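Local structure of protein Niban 2 (Homo sapiens, 7CTP) at residues 20-25 with 281-285; 70-74 with 181-185; 187-191 with 402-406; 208-212 with 232-236. The protein may suppress apoptosis and promote melanoma cell invasion, and has been linked to cadherin binding and transcription coactivation. All coordinates share one frame; numbering follows the deposited sequence.

Interaction 1: residues 20-25 with 281-285; sequences TGKILT and QAKAR
Leu-24, Arg-285 and Gln-281 carry most of this contact. Leu-24 reaches across with both methyl groups. Its CD1 lies 3.8 Å from Ala-282 CA and also touches CG of Arg-285. Its CD2 meets Ala-282 CB at 3.9 Å. Arg-285 bends at chi2 and chi3, which brings its guanidinium edge-on to Thr-25 and Gly-21 of helix 10-48. One face of that group is covered by Leu-24 CB. Its edge serves polar partners. Arg-285 NH2 donates to Thr-25 OG1 at 3.0 Å, with the hydroxyl oxygen almost in the guanidinium plane and an N-H...O angle of 161°. Arg-285 NH1 makes a weak bond to Gly-21 O at 3.3 Å. A leucine in place of Arg-285 would probably leave Thr-25 OG1 and Gly-21 O without these donors. Gln-281 extends along the other end of the contact. Its CD packs on Thr-20 CG2 at 3.7 Å, while NE2 passes close to Gly-21 and bonds Ala-17 O. A water donates to both Gln-281 OE1 and Thr-20 OG1; that hydroxyl also bonds Ile-16 O. The local axes are 10.5 Å apart, run in the same general direction and cross at -38°. The arrangement is helix-on-helix packing within a helical bundle: Leu-24 and Ala-282 fill the middle, and the polar ends of Arg-285 and Gln-281 lie at its margins. It joins helix 10-48 to helix 260-337, more than 200 residues further along the chain.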
loop_
_atom_site.group_PDB
_atom_site.type_symbol
_atom_site.label_atom_id
_atom_site.label_comp_id
_atom_site.label_asym_id
_atom_site.label_seq_id
_atom_site.Cartn_x
_atom_site.Cartn_y
_atom_site.Cartn_z
ATOM N N THR A 20 4.218 19.824 -14.774
ATOM C CA THR A 20 4.289 19.198 -13.452
ATOM C C THR A 20 3.920 20.188 -12.359
ATOM O O THR A 20 3.176 19.857 -11.421
ATOM C CB THR A 20 5.696 18.638 -13.226
ATOM O OG1 THR A 20 5.970 17.656 -14.243
ATOM C CG2 THR A 20 5.837 18.010 -11.832
ATOM N N GLY A 21 4.428 21.418 -12.465
ATOM C CA GLY A 21 4.150 22.413 -11.443
ATOM C C GLY A 21 2.677 22.759 -11.357
ATOM O O GLY A 21 2.143 22.978 -10.266
ATOM N N LYS A 22 2.000 22.801 -12.502
ATOM C CA LYS A 22 0.568 23.086 -12.503
ATOM C C LYS A 22 -0.219 21.957 -11.850
ATOM O O LYS A 22 -1.170 22.211 -11.102
ATOM C CB LYS A 22 0.099 23.345 -13.932
ATOM C CG LYS A 22 0.753 24.597 -14.505
ATOM C CD LYS A 22 0.308 24.914 -15.920
ATOM C CE LYS A 22 1.091 26.114 -16.448
ATOM N NZ LYS A 22 0.795 26.380 -17.888
ATOM N N ILE A 23 0.171 20.703 -12.110
ATOM C CA ILE A 23 -0.467 19.566 -11.445
ATOM C C ILE A 23 -0.232 19.621 -9.943
ATOM O O ILE A 23 -1.149 19.397 -9.146
ATOM C CB ILE A 23 0.041 18.239 -12.030
ATOM C CG1 ILE A 23 -0.480 18.049 -13.447
ATOM C CG2 ILE A 23 -0.392 17.059 -11.145
ATOM C CD1 ILE A 23 0.327 17.025 -14.234
ATOM N N LEU A 24 1.009 19.892 -9.530
ATOM C CA LEU A 24 1.293 19.907 -8.101
ATOM C C LEU A 24 0.522 21.015 -7.398
ATOM O O LEU A 24 0.020 20.812 -6.286
ATOM C CB LEU A 24 2.791 20.055 -7.862
ATOM C CG LEU A 24 3.579 18.833 -8.329
ATOM C CD1 LEU A 24 5.064 19.195 -8.391
ATOM C CD2 LEU A 24 3.351 17.635 -7.405
ATOM N N THR A 25 0.414 22.191 -8.032
ATOM C CA THR A 25 -0.360 23.289 -7.448
ATOM C C THR A 25 -1.806 22.877 -7.214
ATOM O O THR A 25 -2.362 23.099 -6.130
ATOM C CB THR A 25 -0.297 24.526 -8.349
ATOM O OG1 THR A 25 1.037 25.048 -8.353
ATOM C CG2 THR A 25 -1.272 25.612 -7.869
ATOM N N GLN A 281 10.871 17.339 -8.197
ATOM C CA GLN A 281 9.998 18.512 -8.146
ATOM C C GLN A 281 8.863 18.314 -7.144
ATOM O O GLN A 281 8.545 19.217 -6.346
ATOM C CB GLN A 281 9.467 18.801 -9.553
ATOM C CG GLN A 281 8.846 20.173 -9.717
ATOM C CD GLN A 281 8.488 20.463 -11.156
ATOM O OE1 GLN A 281 9.048 19.869 -12.081
ATOM N NE2 GLN A 281 7.563 21.390 -11.355
ATOM N N ALA A 282 8.242 17.135 -7.165
ATOM C CA ALA A 282 7.150 16.842 -6.239
ATOM C C ALA A 282 7.642 16.837 -4.798
ATOM O O ALA A 282 6.943 17.313 -3.891
ATOM C CB ALA A 282 6.509 15.498 -6.601
ATOM N N LYS A 283 8.851 16.314 -4.569
ATOM C CA LYS A 283 9.403 16.273 -3.221
ATOM C C LYS A 283 9.541 17.681 -2.667
ATOM O O LYS A 283 9.102 17.969 -1.545
ATOM C CB LYS A 283 10.755 15.555 -3.224
ATOM C CG LYS A 283 11.412 15.431 -1.826
ATOM C CD LYS A 283 12.661 14.572 -1.878
ATOM C CE LYS A 283 13.359 14.527 -0.516
ATOM N NZ LYS A 283 14.539 13.611 -0.538
ATOM N N ALA A 284 10.115 18.584 -3.464
ATOM C CA ALA A 284 10.301 19.962 -3.013
ATOM C C ALA A 284 8.960 20.637 -2.736
ATOM O O ALA A 284 8.772 21.265 -1.684
ATOM C CB ALA A 284 11.101 20.751 -4.056
ATOM N N ARG A 285 8.005 20.507 -3.661
ATOM C CA ARG A 285 6.728 21.196 -3.511
ATOM C C ARG A 285 5.935 20.637 -2.333
ATOM O O ARG A 285 5.360 21.396 -1.540
ATOM C CB ARG A 285 5.910 21.104 -4.798
ATOM C CG ARG A 285 6.483 21.882 -5.991
ATOM C CD ARG A 285 6.332 23.403 -5.867
ATOM N NE ARG A 285 4.966 23.830 -5.561
ATOM C CZ ARG A 285 3.984 24.000 -6.447
ATOM N NH1 ARG A 285 4.174 23.783 -7.754
ATOM N NH2 ARG A 285 2.791 24.400 -6.015
HETATM O O HOH W 1 9.003 17.510 -13.716
#

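Interaction 2: residues 70-74 with 181-185; sequences FSGNL and KWQAV
The indole of Trp-182 lies between Phe-70 and Leu-74, two side chains from the same strand. Phe-70 presents its edge to one face of the indole, a T-shaped pair. The ring planes stand at 69°, and the centroids of the phenyl and the indole six-membered ring are 4.9 Å apart. The phenyl comes closest through Phe-70 CE2, 3.5 Å from Trp-182 CE2. Leu-74 covers the opposite face. Its CD2 makes a CH-pi contact over the five-membered ring, 3.5 Å from that centroid, and its CD1 sits over the middle of the indole. Between these two residues the edge of the indole points at the strand backbone, with Trp-182 CZ2 3.7 Å from Gly-72 N. An alanine in place of Trp-182 would probably open a gap between strand and helix and leave Phe-70 and Leu-74 without the surface they share. The chi1 of Phe-70, -173°, carries its ring over to the helix. There Lys-181 CG touches Phe-70 CZ at 3.5 Å, and Val-185 CG2 packs on Phe-70 CD2 at 3.9 Å. The contact belongs to the PH domain, where a C-terminal helix packs on a strongly bent antiparallel sheet. Strand 70-77 lies between strands 84-91 and 169-173 in that sheet. Leu-74 and Trp-182 both touch Met-173, and Trp-182 also meets Ser-89. Lys-181 also touches Leu-399, and Val-185 touches Pro-398, both in loops.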
loop_
_atom_site.group_PDB
_atom_site.type_symbol
_atom_site.label_atom_id
_atom_site.label_comp_id
_atom_site.label_asym_id
_atom_site.label_seq_id
_atom_site.Cartn_x
_atom_site.Cartn_y
_atom_site.Cartn_z
ATOM N N PHE A 70 18.538 -10.684 3.264
ATOM C CA PHE A 70 19.019 -11.731 2.374
ATOM C C PHE A 70 20.119 -11.155 1.495
ATOM O O PHE A 70 20.189 -9.942 1.269
ATOM C CB PHE A 70 17.872 -12.303 1.534
ATOM C CG PHE A 70 18.257 -13.498 0.711
ATOM C CD1 PHE A 70 18.597 -14.691 1.324
ATOM C CD2 PHE A 70 18.256 -13.437 -0.667
ATOM C CE1 PHE A 70 18.951 -15.794 0.576
ATOM C CE2 PHE A 70 18.607 -14.540 -1.423
ATOM C CZ PHE A 70 18.955 -15.719 -0.799
ATOM N N SER A 71 20.988 -12.039 1.002
ATOM C CA SER A 71 22.034 -11.620 0.084
ATOM C C SER A 71 22.448 -12.819 -0.754
ATOM O O SER A 71 22.230 -13.969 -0.371
ATOM C CB SER A 71 23.244 -11.036 0.827
ATOM O OG SER A 71 23.877 -12.030 1.610
ATOM N N GLY A 72 23.052 -12.533 -1.900
ATOM C CA GLY A 72 23.520 -13.584 -2.784
ATOM C C GLY A 72 23.969 -12.969 -4.087
ATOM O O GLY A 72 23.732 -11.787 -4.356
ATOM N N ASN A 73 24.632 -13.791 -4.896
ATOM C CA ASN A 73 25.111 -13.327 -6.189
ATOM C C ASN A 73 24.031 -13.490 -7.246
ATOM O O ASN A 73 23.277 -14.468 -7.242
ATOM C CB ASN A 73 26.369 -14.087 -6.608
ATOM C CG ASN A 73 27.558 -13.786 -5.717
ATOM O OD1 ASN A 73 27.733 -12.658 -5.249
ATOM N ND2 ASN A 73 28.384 -14.799 -5.475
ATOM N N LEU A 74 23.957 -12.507 -8.143
ATOM C CA LEU A 74 23.026 -12.487 -9.261
ATOM C C LEU A 74 23.767 -12.027 -10.501
ATOM O O LEU A 74 24.808 -11.370 -10.413
ATOM C CB LEU A 74 21.857 -11.518 -9.024
ATOM C CG LEU A 74 20.926 -11.757 -7.848
ATOM C CD1 LEU A 74 19.749 -10.801 -7.870
ATOM C CD2 LEU A 74 20.465 -13.183 -7.917
ATOM N N LYS A 181 13.783 -18.293 -4.599
ATOM C CA LYS A 181 14.122 -17.580 -3.373
ATOM C C LYS A 181 14.107 -16.077 -3.607
ATOM O O LYS A 181 13.520 -15.317 -2.830
ATOM C CB LYS A 181 15.495 -18.026 -2.869
ATOM C CG LYS A 181 15.927 -17.378 -1.558
ATOM C CD LYS A 181 14.859 -17.508 -0.489
ATOM C CE LYS A 181 15.475 -17.470 0.907
ATOM N NZ LYS A 181 14.712 -18.336 1.853
ATOM N N TRP A 182 14.756 -15.637 -4.682
ATOM C CA TRP A 182 14.816 -14.209 -4.964
ATOM C C TRP A 182 13.446 -13.659 -5.335
ATOM O O TRP A 182 13.170 -12.484 -5.080
ATOM C CB TRP A 182 15.831 -13.936 -6.069
ATOM C CG TRP A 182 17.220 -13.744 -5.547
ATOM C CD1 TRP A 182 18.285 -14.586 -5.715
ATOM C CD2 TRP A 182 17.700 -12.640 -4.769
ATOM N NE1 TRP A 182 19.399 -14.073 -5.086
ATOM C CE2 TRP A 182 19.064 -12.881 -4.496
ATOM C CE3 TRP A 182 17.107 -11.477 -4.270
ATOM C CZ2 TRP A 182 19.843 -11.997 -3.753
ATOM C CZ3 TRP A 182 17.881 -10.602 -3.531
ATOM C CH2 TRP A 182 19.235 -10.865 -3.278
ATOM N N GLN A 183 12.577 -14.480 -5.936
ATOM C CA GLN A 183 11.225 -14.010 -6.222
ATOM C C GLN A 183 10.461 -13.734 -4.938
ATOM O O GLN A 183 9.756 -12.726 -4.834
ATOM C CB GLN A 183 10.457 -15.011 -7.077
ATOM C CG GLN A 183 9.047 -14.552 -7.359
ATOM C CD GLN A 183 8.327 -15.434 -8.340
ATOM O OE1 GLN A 183 8.774 -16.539 -8.644
ATOM N NE2 GLN A 183 7.203 -14.955 -8.842
ATOM N N ALA A 184 10.601 -14.610 -3.940
ATOM C CA ALA A 184 9.925 -14.384 -2.664
ATOM C C ALA A 184 10.479 -13.154 -1.960
ATOM O O ALA A 184 9.720 -12.338 -1.417
ATOM C CB ALA A 184 10.059 -15.613 -1.767
ATOM N N VAL A 185 11.807 -13.019 -1.941
ATOM C CA VAL A 185 12.448 -11.892 -1.265
ATOM C C VAL A 185 12.074 -10.580 -1.944
ATOM O O VAL A 185 11.776 -9.580 -1.280
ATOM C CB VAL A 185 13.976 -12.085 -1.237
ATOM C CG1 VAL A 185 14.685 -10.785 -0.828
ATOM C CG2 VAL A 185 14.350 -13.235 -0.298
#

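Interaction 3: residues 187-191 with 402-406; sequences QDCIR and QSCYE
Arg-191 and Tyr-405 form a cation-pi stack. The guanidinium lies nearly flat on the phenol ring, with the planes 24° apart and Arg-191 CZ 3.9 Å from the ring centroid. The closest approach is Arg-191 NH2 to Tyr-405 CE2, at 3.4 Å. Arg-191 leaves its helix with CG anti to the backbone N (chi1 -176°) and then bends at chi3, which turns the flat end onto the ring. The charged and direct polar links converge on Asp-188 OD1. Within its own helix, Arg-191 NH2 forms a salt bridge to this oxygen at 2.9 Å. From the other segment, Gln-402 NE2 donates to the same atom at 3.1 Å with a nearly straight bond of 168°. The two donors reach Asp-188 OD1 from opposite faces of the carboxylate plane. These bonds limit the turning of the carboxylate and should favour its ionised form. The salt bridge also helps to hold the guanidinium flat on Tyr-405. Gln-402 NE2 has a second acceptor in Pro-398 O. A water adds an indirect link, as it accepts from Arg-191 NH1 and lies near the side-chain oxygens of Gln-187 and Gln-402. The contact joins the C-terminal helix of the PH domain, 176-194, to the short helix 402-405. Helix 422-455 borders both sides: Gln-433 bonds Arg-191 NE and Tyr-405 O. Helix 342-378 packs against Cys-404.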
loop_
_atom_site.group_PDB
_atom_site.type_symbol
_atom_site.label_atom_id
_atom_site.label_comp_id
_atom_site.label_asym_id
_atom_site.label_seq_id
_atom_site.Cartn_x
_atom_site.Cartn_y
_atom_site.Cartn_z
ATOM N N GLN A 187 9.429 -10.025 -3.822
ATOM C CA GLN A 187 8.018 -9.790 -3.521
ATOM C C GLN A 187 7.858 -9.128 -2.162
ATOM O O GLN A 187 7.027 -8.225 -2.001
ATOM C CB GLN A 187 7.219 -11.098 -3.536
ATOM C CG GLN A 187 6.795 -11.612 -4.895
ATOM C CD GLN A 187 6.142 -12.986 -4.814
ATOM O OE1 GLN A 187 6.095 -13.613 -3.753
ATOM N NE2 GLN A 187 5.642 -13.460 -5.942
ATOM N N ASP A 188 8.630 -9.583 -1.167
ATOM C CA ASP A 188 8.609 -8.952 0.155
ATOM C C ASP A 188 9.086 -7.506 0.089
ATOM O O ASP A 188 8.525 -6.630 0.759
ATOM C CB ASP A 188 9.489 -9.722 1.147
ATOM C CG ASP A 188 8.927 -11.084 1.534
ATOM O OD1 ASP A 188 7.828 -11.455 1.060
ATOM O OD2 ASP A 188 9.608 -11.790 2.329
ATOM N N CYS A 189 10.145 -7.248 -0.689
ATOM C CA CYS A 189 10.645 -5.886 -0.882
ATOM C C CYS A 189 9.557 -4.976 -1.436
ATOM O O CYS A 189 9.350 -3.857 -0.946
ATOM C CB CYS A 189 11.838 -5.889 -1.840
ATOM S SG CYS A 189 13.384 -6.557 -1.152
ATOM N N ILE A 190 8.881 -5.426 -2.498
ATOM C CA ILE A 190 7.844 -4.612 -3.134
ATOM C C ILE A 190 6.712 -4.338 -2.157
ATOM O O ILE A 190 6.230 -3.203 -2.032
ATOM C CB ILE A 190 7.326 -5.306 -4.405
ATOM C CG1 ILE A 190 8.419 -5.348 -5.476
ATOM C CG2 ILE A 190 6.063 -4.611 -4.894
ATOM C CD1 ILE A 190 8.100 -6.316 -6.621
ATOM N N ARG A 191 6.256 -5.381 -1.457
ATOM C CA ARG A 191 5.155 -5.209 -0.512
ATOM C C ARG A 191 5.534 -4.226 0.583
ATOM O O ARG A 191 4.724 -3.369 0.970
ATOM C CB ARG A 191 4.777 -6.565 0.088
ATOM C CG ARG A 191 3.579 -6.563 1.028
ATOM C CD ARG A 191 3.435 -7.939 1.712
ATOM N NE ARG A 191 3.285 -9.025 0.739
ATOM C CZ ARG A 191 4.221 -9.928 0.473
ATOM N NH1 ARG A 191 3.989 -10.865 -0.439
ATOM N NH2 ARG A 191 5.392 -9.888 1.101
ATOM N N GLN A 402 5.634 -17.199 3.416
ATOM C CA GLN A 402 5.165 -17.250 2.032
ATOM C C GLN A 402 3.873 -18.040 1.895
ATOM O O GLN A 402 3.011 -17.687 1.082
ATOM C CB GLN A 402 6.243 -17.829 1.122
ATOM C CG GLN A 402 7.474 -16.952 0.999
ATOM C CD GLN A 402 7.136 -15.485 0.751
ATOM O OE1 GLN A 402 6.149 -15.157 0.087
ATOM N NE2 GLN A 402 7.962 -14.592 1.290
ATOM N N SER A 403 3.717 -19.114 2.673
ATOM C CA SER A 403 2.491 -19.908 2.578
ATOM C C SER A 403 1.273 -19.115 3.037
ATOM O O SER A 403 0.153 -19.389 2.590
ATOM C CB SER A 403 2.631 -21.203 3.381
ATOM O OG SER A 403 2.650 -20.946 4.777
ATOM N N CYS A 404 1.467 -18.127 3.920
ATOM C CA CYS A 404 0.366 -17.246 4.304
ATOM C C CYS A 404 0.020 -16.286 3.174
ATOM O O CYS A 404 -1.150 -16.142 2.799
ATOM C CB CYS A 404 0.720 -16.457 5.569
ATOM S SG CYS A 404 1.470 -17.424 6.901
ATOM N N TYR A 405 1.035 -15.604 2.637
ATOM C CA TYR A 405 0.814 -14.622 1.583
ATOM C C TYR A 405 0.187 -15.279 0.356
ATOM O O TYR A 405 -0.688 -14.692 -0.298
ATOM C CB TYR A 405 2.142 -13.947 1.227
ATOM C CG TYR A 405 2.786 -13.118 2.340
ATOM C CD1 TYR A 405 2.015 -12.408 3.249
ATOM C CD2 TYR A 405 4.175 -13.039 2.461
ATOM C CE1 TYR A 405 2.608 -11.634 4.270
ATOM C CE2 TYR A 405 4.778 -12.268 3.469
ATOM C CZ TYR A 405 3.980 -11.574 4.365
ATOM O OH TYR A 405 4.553 -10.814 5.360
ATOM N N GLU A 406 0.599 -16.518 0.061
ATOM C CA GLU A 406 0.108 -17.242 -1.113
ATOM C C GLU A 406 -1.406 -17.426 -1.092
ATOM O O GLU A 406 -2.023 -17.574 -2.155
ATOM C CB GLU A 406 0.796 -18.609 -1.209
ATOM C CG GLU A 406 0.528 -19.378 -2.520
ATOM C CD GLU A 406 -0.702 -20.282 -2.459
ATOM O OE1 GLU A 406 -1.235 -20.526 -1.351
ATOM O OE2 GLU A 406 -1.133 -20.756 -3.534
HETATM O O HOH W 2 6.162 -12.878 -0.967
#

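Interaction 4: residues 208-212 with 232-236; sequences FTDAI and EVQIL
Phe-208 meets Glu-232, Ile-235 and Leu-236 and dominates this contact between two helices. The first kind of interaction is CH-pi. Glu-232 CG sits over the middle of one face of the Phe-208 ring, 3.8 Å from its centroid and only 8° off the ring normal. The aliphatic part of the glutamate thus does the touching. The chain bends at chi2 (95°) and takes the carboxylate away from the first helix. The opposite face of the ring is covered from its own helix by Ile-212 CG1. With its first torsion fully extended, the phenyl group of Phe-208 points away from its own helix, across to helix 232-252. Its far end meets the backbone there, with Phe-208 CZ 3.3 Å from Glu-232 O. That carbonyl already accepts the helical bond from Leu-236 N. The rest is apolar contact at the ring edge and beyond it. Ile-235 CG2 lies against Phe-208 CE2 at 3.7 Å, and Leu-236 CG lies 3.9 Å from Phe-208 CE1. One turn on from Phe-208, Ile-212 CD1 adds a methyl contact to Ile-235 CG2 at 3.8 Å. This methyl group of Ile-235 therefore bridges the phenyl ring and the isoleucine. The local axes of the two helices are 4° from parallel and 11.6 Å apart, a separation spanned mainly by the phenyl group. Helices 204-218 and 232-252 follow each other in the chain. Helix 10-48 adds Phe-27, which meets Phe-208, Ile-212 and Leu-236. Helix 260-337 adds Phe-286, whose ring forms an edge-to-face pair with Phe-208.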
loop_
_atom_site.group_PDB
_atom_site.type_symbol
_atom_site.label_atom_id
_atom_site.label_comp_id
_atom_site.label_asym_id
_atom_site.label_seq_id
_atom_site.Cartn_x
_atom_site.Cartn_y
_atom_site.Cartn_z
ATOM N N PHE A 208 -3.527 13.040 2.959
ATOM C CA PHE A 208 -2.864 12.824 1.679
ATOM C C PHE A 208 -3.682 11.906 0.779
ATOM O O PHE A 208 -3.919 12.219 -0.395
ATOM C CB PHE A 208 -1.462 12.261 1.898
ATOM C CG PHE A 208 -0.708 12.058 0.623
ATOM C CD1 PHE A 208 -0.043 13.113 0.018
ATOM C CD2 PHE A 208 -0.705 10.822 0.005
ATOM C CE1 PHE A 208 0.644 12.921 -1.180
ATOM C CE2 PHE A 208 -0.035 10.633 -1.193
ATOM C CZ PHE A 208 0.639 11.682 -1.781
ATOM N N THR A 209 -4.115 10.758 1.299
ATOM C CA THR A 209 -4.770 9.806 0.408
ATOM C C THR A 209 -6.149 10.300 -0.021
ATOM O O THR A 209 -6.571 10.058 -1.157
ATOM C CB THR A 209 -4.843 8.430 1.063
ATOM O OG1 THR A 209 -5.559 8.532 2.294
ATOM C CG2 THR A 209 -3.451 7.930 1.359
ATOM N N ASP A 210 -6.862 11.010 0.863
ATOM C CA ASP A 210 -8.117 11.632 0.454
ATOM C C ASP A 210 -7.883 12.728 -0.575
ATOM O O ASP A 210 -8.665 12.872 -1.518
ATOM C CB ASP A 210 -8.869 12.194 1.665
ATOM C CG ASP A 210 -9.515 11.108 2.515
ATOM O OD1 ASP A 210 -9.892 10.053 1.962
ATOM O OD2 ASP A 210 -9.634 11.313 3.744
ATOM N N ALA A 211 -6.814 13.517 -0.424
ATOM C CA ALA A 211 -6.543 14.550 -1.418
ATOM C C ALA A 211 -6.231 13.932 -2.775
ATOM O O ALA A 211 -6.619 14.478 -3.817
ATOM C CB ALA A 211 -5.392 15.450 -0.966
ATOM N N ILE A 212 -5.502 12.809 -2.779
ATOM C CA ILE A 212 -5.202 12.122 -4.032
ATOM C C ILE A 212 -6.495 11.697 -4.702
ATOM O O ILE A 212 -6.684 11.881 -5.910
ATOM C CB ILE A 212 -4.283 10.912 -3.780
ATOM C CG1 ILE A 212 -2.844 11.371 -3.499
ATOM C CG2 ILE A 212 -4.325 9.951 -4.980
ATOM C CD1 ILE A 212 -2.070 11.793 -4.765
ATOM N N GLU A 232 4.603 9.321 0.042
ATOM C CA GLU A 232 3.847 10.431 -0.539
ATOM C C GLU A 232 4.474 10.933 -1.836
ATOM O O GLU A 232 3.764 11.224 -2.811
ATOM C CB GLU A 232 3.747 11.580 0.467
ATOM C CG GLU A 232 2.902 11.268 1.675
ATOM C CD GLU A 232 3.723 10.768 2.835
ATOM O OE1 GLU A 232 3.319 11.026 3.992
ATOM O OE2 GLU A 232 4.771 10.124 2.599
ATOM N N VAL A 233 5.797 11.087 -1.857
ATOM C CA VAL A 233 6.437 11.641 -3.051
ATOM C C VAL A 233 6.334 10.662 -4.221
ATOM O O VAL A 233 6.149 11.072 -5.370
ATOM C CB VAL A 233 7.899 12.027 -2.755
ATOM C CG1 VAL A 233 8.556 12.593 -4.018
ATOM C CG2 VAL A 233 7.959 13.065 -1.634
ATOM N N GLN A 234 6.475 9.360 -3.950
ATOM C CA GLN A 234 6.334 8.371 -5.016
ATOM C C GLN A 234 4.926 8.401 -5.594
ATOM O O GLN A 234 4.737 8.326 -6.819
ATOM C CB GLN A 234 6.659 6.979 -4.473
ATOM C CG GLN A 234 8.141 6.777 -4.154
ATOM C CD GLN A 234 8.417 5.423 -3.514
ATOM O OE1 GLN A 234 7.765 5.042 -2.547
ATOM N NE2 GLN A 234 9.395 4.695 -4.046
ATOM N N ILE A 235 3.923 8.513 -4.728
ATOM C CA ILE A 235 2.540 8.538 -5.194
ATOM C C ILE A 235 2.267 9.796 -6.005
ATOM O O ILE A 235 1.607 9.748 -7.052
ATOM C CB ILE A 235 1.579 8.405 -3.999
ATOM C CG1 ILE A 235 1.705 6.999 -3.390
ATOM C CG2 ILE A 235 0.140 8.744 -4.420
ATOM C CD1 ILE A 235 1.070 6.886 -1.997
ATOM N N LEU A 236 2.754 10.943 -5.533
ATOM C CA LEU A 236 2.622 12.176 -6.303
ATOM C C LEU A 236 3.310 12.063 -7.652
ATOM O O LEU A 236 2.810 12.582 -8.658
ATOM C CB LEU A 236 3.217 13.336 -5.519
ATOM C CG LEU A 236 2.293 14.071 -4.572
ATOM C CD1 LEU A 236 3.118 15.180 -3.929
ATOM C CD2 LEU A 236 1.114 14.630 -5.357
#

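Interactions 1 and 4 belong to one helical bundle and touch each other: Leu-24 and Ala-282 both pack on Leu-236. Interaction 4 is its buried, largely apolar part, where Glu-232 takes part through its aliphatic carbons and backbone. Interaction 1 is only partly buried and adds arginine and water links. Interactions 2 and 3 share helix 176-194 and meet where Ala-184 packs on Gln-402. Interaction 2 holds that helix to its own sheet through aromatic and aliphatic groups. Interaction 3 joins it to the helical part of the chain. There an amide hydrogen bond and a cation-pi stack cross the contact, both made to a buried charge pair of helix 176-194. The centres of interactions 1 and 2 are about 36 Å apart.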